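Local coordinates for protein U4/U6 snRNA-associated-splicing factor PRP24 (Saccharomyces cerevisiae, PDB 4N0T) that binds U6 small nuclear RNA, promotes its annealing with U4 and serves as a recycling factor of the yeast spliceosome, at residues A[18-22]-A[23-27]; A[139-142]-A[143-146]; A[297-301]-A[302-306]. All coordinates share one frame; numbering follows the deposited sequence.

Contact 1: A[18-22]-A[23-27]; sequences KSYNQ and NKVYK
N21 caps the start of a helix: its OD1 accepts the backbone N-H of K24 over 2.7 Å, with K24 N almost straight ahead of the carbonyl (C=O...N 176°). The torsion makes this possible, because CG stands between the backbone N and the carbonyl carbon (chi1 59°), which folds the short amide back over the first turn. Asparagine suits an N-cap because its carbonyl can stand in for the main-chain acceptor that the opening turn lacks. The main chain then takes up the helical pattern, V25 N donating to N21 O and Y26 N to Q22 O.

K24 does more than lend its N-H. Its CB lies over one face of the Y20 ring, 3.7 Å from the centroid, a CH-pi contact; the extended chain runs on across that face, with K24 CD 3.9 Å from Y20 CD1, until NZ forms a weak bond to S19 O at 3.4 Å. Lysine fits here because a long methylene chain covers the ring while the ammonium stays at the surface. V25 CG2 meets the same ring in its plane, 4.0 Å from Y20 CD2. A water links the phenol to the helix backbone: it donates to K24 O and bonds Y20 OH at 3.0 Å.

Farther along, Q22 and Y26 point the same way, their polar ends sharing a second water, weakly on the glutamine side. K27 NZ reaches back one turn to a lone pair of N23 OD1, 3.0 Å away.

The whole lies where the loop after strand 10-16 enters helix 22-29 of the first RRM, with Y20 O held by R49. V25 packs on V38 and V40, and Y26 on I35 and V38, setting this helix against strand 35-42.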
# COMPACT_ATOMS: atom_id res chain seq x y z
N LYS A 18 4.59 16.62 -31.15
CA LYS A 18 5.72 15.90 -30.57
C LYS A 18 6.52 16.75 -29.58
O LYS A 18 7.00 16.26 -28.55
CB LYS A 18 6.66 15.44 -31.68
CG LYS A 18 6.75 13.94 -31.88
CD LYS A 18 8.19 13.51 -32.11
CE LYS A 18 8.96 13.43 -30.79
NZ LYS A 18 8.54 12.24 -30.00
N SER A 19 6.64 18.03 -29.90
CA SER A 19 7.47 18.96 -29.13
C SER A 19 6.82 19.44 -27.84
O SER A 19 7.46 20.13 -27.04
CB SER A 19 7.84 20.17 -29.99
OG SER A 19 6.73 21.04 -30.18
N TYR A 20 5.56 19.07 -27.63
CA TYR A 20 4.83 19.58 -26.47
C TYR A 20 5.21 18.88 -25.17
O TYR A 20 5.10 17.66 -25.03
CB TYR A 20 3.32 19.57 -26.71
CG TYR A 20 2.77 20.97 -26.86
CD1 TYR A 20 3.20 21.79 -27.90
CD2 TYR A 20 1.84 21.48 -25.97
CE1 TYR A 20 2.73 23.07 -28.05
CE2 TYR A 20 1.35 22.78 -26.11
CZ TYR A 20 1.81 23.56 -27.15
OH TYR A 20 1.35 24.85 -27.32
N ASN A 21 5.69 19.68 -24.22
CA ASN A 21 6.01 19.19 -22.89
C ASN A 21 4.97 19.62 -21.87
O ASN A 21 4.05 20.39 -22.18
CB ASN A 21 7.42 19.64 -22.46
CG ASN A 21 7.58 21.16 -22.45
OD1 ASN A 21 6.64 21.91 -22.19
ND2 ASN A 21 8.80 21.62 -22.73
N GLN A 22 5.13 19.13 -20.65
CA GLN A 22 4.26 19.46 -19.53
C GLN A 22 4.10 20.98 -19.36
O GLN A 22 2.99 21.47 -19.12
CB GLN A 22 4.88 18.83 -18.29
CG GLN A 22 4.11 18.95 -17.03
CD GLN A 22 4.81 18.23 -15.91
OE1 GLN A 22 6.01 17.95 -16.00
NE2 GLN A 22 4.08 17.90 -14.86
N ASN A 23 5.19 21.72 -19.50
CA ASN A 23 5.16 23.17 -19.35
C ASN A 23 4.28 23.85 -20.39
O ASN A 23 3.48 24.74 -20.06
CB ASN A 23 6.58 23.74 -19.41
CG ASN A 23 6.59 25.26 -19.48
OD1 ASN A 23 5.91 25.94 -18.70
ND2 ASN A 23 7.35 25.80 -20.42
N LYS A 24 4.43 23.44 -21.65
CA LYS A 24 3.65 24.04 -22.73
C LYS A 24 2.18 23.70 -22.59
O LYS A 24 1.31 24.49 -22.95
CB LYS A 24 4.17 23.57 -24.09
CG LYS A 24 5.57 24.05 -24.42
CD LYS A 24 5.96 23.64 -25.83
CE LYS A 24 7.39 24.06 -26.15
NZ LYS A 24 7.82 23.48 -27.45
N VAL A 25 1.91 22.51 -22.06
CA VAL A 25 0.53 22.10 -21.80
C VAL A 25 -0.11 23.02 -20.76
O VAL A 25 -1.22 23.51 -20.97
CB VAL A 25 0.45 20.62 -21.38
CG1 VAL A 25 -0.95 20.27 -20.90
CG2 VAL A 25 0.86 19.74 -22.55
N TYR A 26 0.61 23.28 -19.67
CA TYR A 26 0.18 24.24 -18.64
C TYR A 26 -0.17 25.59 -19.24
O TYR A 26 -1.28 26.09 -19.06
CB TYR A 26 1.29 24.47 -17.61
CG TYR A 26 1.14 23.65 -16.35
CD1 TYR A 26 0.24 24.02 -15.36
CD2 TYR A 26 1.91 22.51 -16.15
CE1 TYR A 26 0.09 23.27 -14.21
CE2 TYR A 26 1.78 21.76 -15.01
CZ TYR A 26 0.87 22.14 -14.04
OH TYR A 26 0.75 21.38 -12.90
N LYS A 27 0.79 26.19 -19.94
CA LYS A 27 0.59 27.51 -20.53
C LYS A 27 -0.60 27.55 -21.47
O LYS A 27 -1.33 28.55 -21.51
CB LYS A 27 1.86 27.97 -21.27
CG LYS A 27 2.92 28.55 -20.34
CD LYS A 27 4.16 29.03 -21.11
CE LYS A 27 5.13 29.79 -20.20
NZ LYS A 27 5.66 28.92 -19.11
O HOH W 1 1.86 26.43 -24.81
O HOH W 2 1.66 18.35 -12.87

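Contact 2: A[139-142]-A[143-146]; sequences ARYC and VEKL
From A139 to L146 the backbone is alpha-helical, relaxing at its last residues K145 and L146; V143, E144, K145 and L146 each donate to the carbonyl four residues earlier, the last bond, L146 N to C142 O, being short at 2.8 Å but bent to 140° at the hydrogen.

On the outer side, Y141 and K145 lie alongside each other and point the same way. K145 CG sits over one face of the tyrosine ring, 3.8 Å from its centroid and 17° off the normal, a CH-pi contact. Bends at its second and third torsions keep the lysine chain close to the ring, bringing its CD to 3.8 Å from Y141 OH. A flexible aliphatic chain thus shields an aromatic surface and still ends in a charge suited to solvent. The E144 side chain runs obliquely to that of Y141, its OE1 3.7 Å from Y141 CD1 and its carboxylate almost perpendicular to the ring. Y141 lies at the border and also packs on I108.

The inner side is apolar. C142 CB meets L146 CD1 at 4.2 Å, and both residues pack on L105 and I108; A139, small enough for close approach, and V143 rest on L87 of strand 86-90. L146 also reaches L156 and T158 of strand 154-160.

Such an amphipathic helix is the second helix of the beta-alpha-beta-beta-alpha-beta RRM fold, laid against its antiparallel sheet.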
# COMPACT_ATOMS: atom_id res chain seq x y z
N ALA A 139 -8.27 0.20 -22.06
CA ALA A 139 -8.60 -0.24 -20.70
C ALA A 139 -9.15 -1.67 -20.73
O ALA A 139 -8.69 -2.53 -19.97
CB ALA A 139 -9.60 0.71 -20.03
N ARG A 140 -10.11 -1.94 -21.60
CA ARG A 140 -10.66 -3.30 -21.70
C ARG A 140 -9.59 -4.31 -22.12
O ARG A 140 -9.62 -5.47 -21.70
CB ARG A 140 -11.85 -3.36 -22.66
CG ARG A 140 -13.09 -2.61 -22.17
CD ARG A 140 -13.67 -3.20 -20.88
NE ARG A 140 -14.87 -2.49 -20.44
CZ ARG A 140 -15.51 -2.72 -19.30
NH1 ARG A 140 -15.07 -3.65 -18.46
NH2 ARG A 140 -16.59 -2.02 -18.99
N TYR A 141 -8.65 -3.87 -22.95
CA TYR A 141 -7.58 -4.74 -23.41
C TYR A 141 -6.61 -5.08 -22.27
O TYR A 141 -6.14 -6.21 -22.15
CB TYR A 141 -6.84 -4.11 -24.61
CG TYR A 141 -5.85 -5.03 -25.29
CD1 TYR A 141 -6.27 -6.19 -25.92
CD2 TYR A 141 -4.49 -4.73 -25.31
CE1 TYR A 141 -5.36 -7.04 -26.54
CE2 TYR A 141 -3.57 -5.57 -25.93
CZ TYR A 141 -4.02 -6.72 -26.55
OH TYR A 141 -3.12 -7.57 -27.16
N CYS A 142 -6.33 -4.10 -21.41
CA CYS A 142 -5.50 -4.38 -20.23
C CYS A 142 -6.14 -5.42 -19.32
O CYS A 142 -5.45 -6.28 -18.77
CB CYS A 142 -5.25 -3.10 -19.43
SG CYS A 142 -4.15 -1.92 -20.24
N VAL A 143 -7.45 -5.35 -19.15
CA VAL A 143 -8.14 -6.34 -18.32
C VAL A 143 -7.99 -7.72 -18.98
O VAL A 143 -7.64 -8.69 -18.32
CB VAL A 143 -9.62 -6.02 -18.13
CG1 VAL A 143 -10.32 -7.17 -17.37
CG2 VAL A 143 -9.80 -4.71 -17.35
N GLU A 144 -8.25 -7.77 -20.29
CA GLU A 144 -8.17 -9.02 -21.04
C GLU A 144 -6.82 -9.70 -20.91
O GLU A 144 -6.74 -10.90 -20.65
CB GLU A 144 -8.47 -8.75 -22.52
CG GLU A 144 -8.44 -10.01 -23.39
CD GLU A 144 -8.33 -9.71 -24.88
OE1 GLU A 144 -8.91 -8.70 -25.34
OE2 GLU A 144 -7.64 -10.48 -25.58
N LYS A 145 -5.74 -8.93 -21.07
CA LYS A 145 -4.40 -9.50 -21.08
C LYS A 145 -3.73 -9.63 -19.71
O LYS A 145 -2.89 -10.51 -19.53
CB LYS A 145 -3.48 -8.68 -21.99
CG LYS A 145 -4.00 -8.52 -23.42
CD LYS A 145 -3.93 -9.82 -24.21
CE LYS A 145 -2.49 -10.27 -24.41
NZ LYS A 145 -2.35 -11.17 -25.60
N LEU A 146 -4.11 -8.78 -18.76
CA LEU A 146 -3.36 -8.68 -17.51
C LEU A 146 -4.08 -9.26 -16.29
O LEU A 146 -3.43 -9.66 -15.33
CB LEU A 146 -2.95 -7.23 -17.21
CG LEU A 146 -2.18 -6.52 -18.33
CD1 LEU A 146 -1.86 -5.08 -17.94
CD2 LEU A 146 -0.90 -7.27 -18.69

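Contact 3: A[297-301]-A[302-306]; sequences CQFLQ and EEIHI
F299 carries I304 over one face of its ring, I304 CG1 lying 4.2 Å from the centroid in a CH-pi contact, while E303 CB approaches obliquely and F345 meets the ring edge-to-face. H305 turns a face of its imidazole over the backbone carbonyl carbon of E303. This is the C-terminal end of the first helix in the occluded RRM, helix 293-302, where the chain swings towards strand 311-317.

With CG of F299 opposite the backbone N (chi1 161°), the ring reaches I304, whose CD1 touches F299 CZ at 3.8 Å; L340 packs on both residues. A serine in place of F299 would probably leave I304 without its flat support, deprive F345 of its aromatic partner and open a gap beside L340.

At the polar surface the extended E302 lays its OE2 3.3 Å from Q298 CG. H305 takes a left-handed conformation (phi 64°), which turns the chain so that buried I306 comes back beside L300. A branched aliphatic fits there: I306 CD1 lies 3.6 Å from L300 CB, and both side chains meet I311. I306 N closes the turn on L300 O, at 3.0 Å.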
# COMPACT_ATOMS: atom_id res chain seq x y z
N CYS A 297 14.46 -3.88 0.78
CA CYS A 297 15.19 -5.15 0.86
C CYS A 297 15.87 -5.45 -0.48
O CYS A 297 17.04 -5.85 -0.54
CB CYS A 297 14.22 -6.27 1.22
SG CYS A 297 15.01 -7.87 1.54
N GLN A 298 15.13 -5.23 -1.56
CA GLN A 298 15.65 -5.46 -2.91
C GLN A 298 16.86 -4.57 -3.19
O GLN A 298 17.88 -5.03 -3.72
CB GLN A 298 14.54 -5.23 -3.93
CG GLN A 298 14.99 -5.28 -5.37
CD GLN A 298 13.85 -4.99 -6.32
OE1 GLN A 298 13.10 -5.89 -6.71
NE2 GLN A 298 13.70 -3.73 -6.69
N PHE A 299 16.75 -3.30 -2.80
CA PHE A 299 17.85 -2.36 -2.91
C PHE A 299 19.08 -2.81 -2.12
O PHE A 299 20.19 -2.76 -2.63
CB PHE A 299 17.39 -0.98 -2.45
CG PHE A 299 18.50 -0.03 -2.09
CD1 PHE A 299 19.26 0.59 -3.07
CD2 PHE A 299 18.74 0.30 -0.75
CE1 PHE A 299 20.27 1.49 -2.73
CE2 PHE A 299 19.74 1.20 -0.40
CZ PHE A 299 20.51 1.79 -1.40
N LEU A 300 18.89 -3.27 -0.88
CA LEU A 300 20.02 -3.71 -0.08
C LEU A 300 20.71 -4.93 -0.68
O LEU A 300 21.94 -5.06 -0.61
CB LEU A 300 19.59 -4.03 1.35
CG LEU A 300 19.08 -2.84 2.15
CD1 LEU A 300 18.60 -3.29 3.53
CD2 LEU A 300 20.17 -1.79 2.29
N GLN A 301 19.92 -5.84 -1.25
CA GLN A 301 20.48 -7.06 -1.84
C GLN A 301 21.14 -6.82 -3.19
O GLN A 301 22.25 -7.30 -3.42
CB GLN A 301 19.39 -8.13 -1.98
CG GLN A 301 18.91 -8.69 -0.65
CD GLN A 301 17.61 -9.46 -0.80
OE1 GLN A 301 17.13 -10.08 0.15
NE2 GLN A 301 17.01 -9.39 -1.98
N GLU A 302 20.46 -6.08 -4.07
CA GLU A 302 20.91 -5.94 -5.45
C GLU A 302 21.94 -4.83 -5.66
O GLU A 302 22.83 -4.96 -6.50
CB GLU A 302 19.72 -5.71 -6.39
CG GLU A 302 18.73 -6.86 -6.42
CD GLU A 302 17.56 -6.62 -7.36
OE1 GLU A 302 17.61 -5.63 -8.13
OE2 GLU A 302 16.60 -7.41 -7.33
N GLU A 303 21.81 -3.74 -4.91
CA GLU A 303 22.70 -2.60 -5.07
C GLU A 303 23.84 -2.59 -4.05
O GLU A 303 24.96 -2.20 -4.37
CB GLU A 303 21.92 -1.28 -5.02
CG GLU A 303 20.85 -1.14 -6.09
CD GLU A 303 21.43 -1.17 -7.50
OE1 GLU A 303 22.54 -0.62 -7.71
OE2 GLU A 303 20.76 -1.73 -8.40
N ILE A 304 23.55 -3.00 -2.82
CA ILE A 304 24.55 -2.94 -1.76
C ILE A 304 25.22 -4.31 -1.56
O ILE A 304 26.23 -4.42 -0.86
CB ILE A 304 23.92 -2.41 -0.45
CG1 ILE A 304 23.10 -1.15 -0.75
CG2 ILE A 304 24.97 -2.12 0.61
CD1 ILE A 304 23.91 0.03 -1.32
N HIS A 305 24.64 -5.33 -2.19
CA HIS A 305 25.19 -6.69 -2.19
C HIS A 305 25.22 -7.31 -0.80
O HIS A 305 26.11 -8.09 -0.45
CB HIS A 305 26.56 -6.73 -2.88
CG HIS A 305 26.52 -6.21 -4.29
ND1 HIS A 305 27.02 -4.98 -4.64
CD2 HIS A 305 25.99 -6.75 -5.41
CE1 HIS A 305 26.82 -4.78 -5.93
NE2 HIS A 305 26.20 -5.84 -6.43
N ILE A 306 24.20 -6.96 -0.02
CA ILE A 306 23.96 -7.54 1.28
C ILE A 306 23.22 -8.86 1.08
O ILE A 306 22.35 -8.96 0.21
CB ILE A 306 23.09 -6.58 2.13
CG1 ILE A 306 23.81 -5.23 2.30
CG2 ILE A 306 22.78 -7.16 3.48
CD1 ILE A 306 22.89 -4.13 2.82

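Each contact belongs to a different RRM of this single chain: contact 1 to the first, contact 2 to the second and contact 3 to the occluded fourth. They do not touch. Centres of contacts 1 and 2 are 29 Å apart, those of 2 and 3 33 Å, and those of 1 and 3 38 Å. They sample different parts of a recurring fold: contact 1 starts a first helix, contact 3 finishes the equivalent helix of its own domain, and contact 2 runs along a second helix. None touches the bound nucleic acid, whose nearest atoms are about 16, 10 and 13 Å from contacts 1, 2 and 3, respectively; all three are packing within the RRM domains.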